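Local coordinates for protein exotoxin 3 (Staphylococcus aureus, PDB 2R61) that binds the sialylated glycan sialyl Lewis X as a staphylococcal superantigen-like toxin, probably engaging host glycoproteins that carry it, at residues 37-42 with 72-77. Sequence-based numbering, arbitrary orientation.
With SRT (S,R meso-tartaric acid), chain D.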
loop_
_atom_site.group_PDB
_atom_site.type_symbol
_atom_site.label_atom_id
_atom_site.label_comp_id
_atom_site.label_asym_id
_atom_site.label_seq_id
_atom_site.Cartn_x
_atom_site.Cartn_y
_atom_site.Cartn_z
ATOM N N GLY A 37 -0.490 14.430 -13.029
ATOM C CA GLY A 37 -0.684 13.303 -13.950
ATOM C C GLY A 37 -1.704 13.563 -15.036
ATOM O O GLY A 37 -2.643 14.327 -14.837
ATOM N N TYR A 38 -1.545 12.900 -16.178
ATOM C CA TYR A 38 -2.406 13.106 -17.357
ATOM C C TYR A 38 -3.167 11.840 -17.674
ATOM O O TYR A 38 -2.581 10.765 -17.731
ATOM C CB TYR A 38 -1.562 13.532 -18.582
ATOM C CG TYR A 38 -0.887 14.865 -18.355
ATOM C CD1 TYR A 38 0.241 14.941 -17.551
ATOM C CD2 TYR A 38 -1.416 16.059 -18.877
ATOM C CE1 TYR A 38 0.848 16.149 -17.281
ATOM C CE2 TYR A 38 -0.813 17.283 -18.615
ATOM C CZ TYR A 38 0.328 17.314 -17.810
ATOM O OH TYR A 38 0.998 18.476 -17.489
ATOM N N ARG A 39 -4.470 11.960 -17.877
ATOM C CA ARG A 39 -5.292 10.813 -18.271
ATOM C C ARG A 39 -5.082 10.359 -19.740
ATOM O O ARG A 39 -4.883 11.166 -20.685
ATOM C CB ARG A 39 -6.767 11.025 -17.879
ATOM C CG ARG A 39 -6.865 11.276 -16.372
ATOM C CD ARG A 39 -8.154 10.849 -15.728
ATOM N NE ARG A 39 -8.858 9.812 -16.471
ATOM C CZ ARG A 39 -10.168 9.852 -16.678
ATOM N NH1 ARG A 39 -10.866 10.879 -16.204
ATOM N NH2 ARG A 39 -10.786 8.890 -17.358
ATOM N N TYR A 40 -5.106 9.038 -19.891
ATOM C CA TYR A 40 -4.743 8.353 -21.115
ATOM C C TYR A 40 -5.416 6.985 -21.023
ATOM O O TYR A 40 -5.269 6.308 -20.008
ATOM C CB TYR A 40 -3.204 8.230 -21.211
ATOM C CG TYR A 40 -2.646 7.423 -22.385
ATOM C CD1 TYR A 40 -2.744 7.893 -23.722
ATOM C CD2 TYR A 40 -1.978 6.206 -22.156
ATOM C CE1 TYR A 40 -2.207 7.151 -24.796
ATOM C CE2 TYR A 40 -1.446 5.457 -23.221
ATOM C CZ TYR A 40 -1.557 5.930 -24.528
ATOM O OH TYR A 40 -1.019 5.167 -25.547
ATOM N N SER A 41 -6.204 6.634 -22.052
ATOM C CA SER A 41 -6.739 5.276 -22.227
ATOM C C SER A 41 -6.157 4.664 -23.494
ATOM O O SER A 41 -5.927 5.383 -24.472
ATOM C CB SER A 41 -8.250 5.288 -22.322
ATOM O OG SER A 41 -8.767 5.994 -21.230
ATOM N N LYS A 42 -5.905 3.354 -23.465
ATOM C CA LYS A 42 -5.384 2.619 -24.615
ATOM C C LYS A 42 -5.816 1.187 -24.426
ATOM O O LYS A 42 -5.337 0.513 -23.512
ATOM C CB LYS A 42 -3.845 2.697 -24.708
ATOM C CG LYS A 42 -3.252 2.268 -26.077
ATOM N N ARG A 72 -8.825 15.265 -18.079
ATOM C CA ARG A 72 -7.454 15.055 -18.607
ATOM C C ARG A 72 -6.255 15.435 -17.713
ATOM O O ARG A 72 -5.537 14.548 -17.289
ATOM C CB ARG A 72 -7.294 15.642 -20.017
ATOM C CG ARG A 72 -6.414 14.782 -20.911
ATOM C CD ARG A 72 -6.751 15.037 -22.376
ATOM N NE ARG A 72 -5.552 14.930 -23.208
ATOM C CZ ARG A 72 -5.403 15.467 -24.425
ATOM N NH1 ARG A 72 -6.382 16.164 -24.996
ATOM N NH2 ARG A 72 -4.258 15.311 -25.084
ATOM N N LYS A 73 -6.004 16.714 -17.441
ATOM C CA LYS A 73 -4.857 17.098 -16.570
ATOM C C LYS A 73 -5.248 17.232 -15.115
ATOM O O LYS A 73 -6.282 17.808 -14.801
ATOM C CB LYS A 73 -4.177 18.382 -17.030
ATOM C CG LYS A 73 -3.256 18.989 -16.004
ATOM C CD LYS A 73 -2.569 20.205 -16.569
ATOM C CE LYS A 73 -1.758 20.884 -15.496
ATOM N NZ LYS A 73 -1.188 22.142 -16.055
ATOM N N ASN A 74 -4.375 16.727 -14.242
ATOM C CA ASN A 74 -4.672 16.445 -12.844
ATOM C C ASN A 74 -3.541 16.818 -11.859
ATOM O O ASN A 74 -2.795 15.916 -11.417
ATOM C CB ASN A 74 -4.938 14.944 -12.707
ATOM C CG ASN A 74 -6.381 14.571 -12.955
ATOM O OD1 ASN A 74 -7.126 14.340 -12.002
ATOM N ND2 ASN A 74 -6.779 14.470 -14.220
ATOM N N PRO A 75 -3.422 18.115 -11.475
ATOM C CA PRO A 75 -2.301 18.472 -10.581
ATOM C C PRO A 75 -2.486 17.949 -9.168
ATOM O O PRO A 75 -3.544 17.421 -8.834
ATOM C CB PRO A 75 -2.311 20.011 -10.569
ATOM C CG PRO A 75 -3.650 20.423 -11.064
ATOM C CD PRO A 75 -4.277 19.270 -11.808
ATOM N N GLY A 76 -1.437 18.069 -8.364
ATOM C CA GLY A 76 -1.536 17.934 -6.926
ATOM C C GLY A 76 -1.829 16.542 -6.442
ATOM O O GLY A 76 -2.502 16.360 -5.408
ATOM N N LEU A 77 -1.302 15.548 -7.144
ATOM C CA LEU A 77 -1.559 14.177 -6.738
ATOM C C LEU A 77 -0.423 13.590 -5.909
ATOM O O LEU A 77 0.727 14.052 -5.991
ATOM C CB LEU A 77 -1.742 13.307 -7.969
ATOM C CG LEU A 77 -2.869 13.538 -8.979
ATOM C CD1 LEU A 77 -2.686 12.513 -10.101
ATOM C CD2 LEU A 77 -4.242 13.420 -8.293
HETATM O O1 SRT D . -13.440 11.792 -15.406
HETATM O O11 SRT D . -13.804 10.801 -17.334
HETATM C C1 SRT D . -14.206 11.448 -16.337
HETATM C C2 SRT D . -15.672 11.798 -16.247
HETATM O O2 SRT D . -16.438 10.586 -16.200
HETATM C C3 SRT D . -16.082 12.574 -14.982
HETATM O O3 SRT D . -15.000 13.390 -14.467
HETATM C C4 SRT D . -17.347 13.383 -15.244
HETATM O O4 SRT D . -18.015 13.186 -16.298
HETATM O O41 SRT D . -17.704 14.222 -14.379
#
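Arg39 lies across from Arg72, just before edge strand 73-75, which runs antiparallel to strand 35-41 in the OB-fold domain, and Arg39 N donates a nearly straight hydrogen bond (171°) to Arg72 O, 2.9 Å away. Two residues back along strand 35-41, Gly37 and Asn74 form a hydrogen-bonded pair: Gly37 N reaches Asn74 O at 3.2 Å, while the return bond from Asn74 N to Gly37 O is weak. Between them Tyr38 faces Lys73 as a non-hydrogen-bonded pair, and their side chains run alongside each other, pointing the same way. With its CG anti to the backbone N (chi1 165°) and the rest extended, Lys73 brings CB within 3.9 Å of Tyr38 CE2, obliquely to the ring, and carries CD and CE on past the phenol OH.

The Arg39 side chain passes at a slant across the Asn74 amide. Its CB rests near Arg72 O; Arg39 CG lies 3.6 Å from Arg72 O and 3.9 Å from Asn74 ND2; CD also borders that amide nitrogen. A bend at chi3 (24°) then turns the guanidinium toward the bound meso-tartrate. Arg39 NH1 donates hydrogen bonds to both oxygens of one tartrate carboxylate, O1 at 2.8 Å, which sits at the guanidinium edge, and O11 at 3.1 Å. NH1 also makes a weak hydrogen bond to Lys70 O, and Leu69, another residue of the tartrate pocket, packs on Arg39. The Asn74 amide is held at both ends, OD1 accepting from Lys70 N and ND2 donating weakly to Arg72 O. Arg72 O thus links the backbone of Arg39, a pocket residue, to the Asn74 amide, and Arg39 probably adds electrostatic attraction to its hydrogen bonds with the carboxylate.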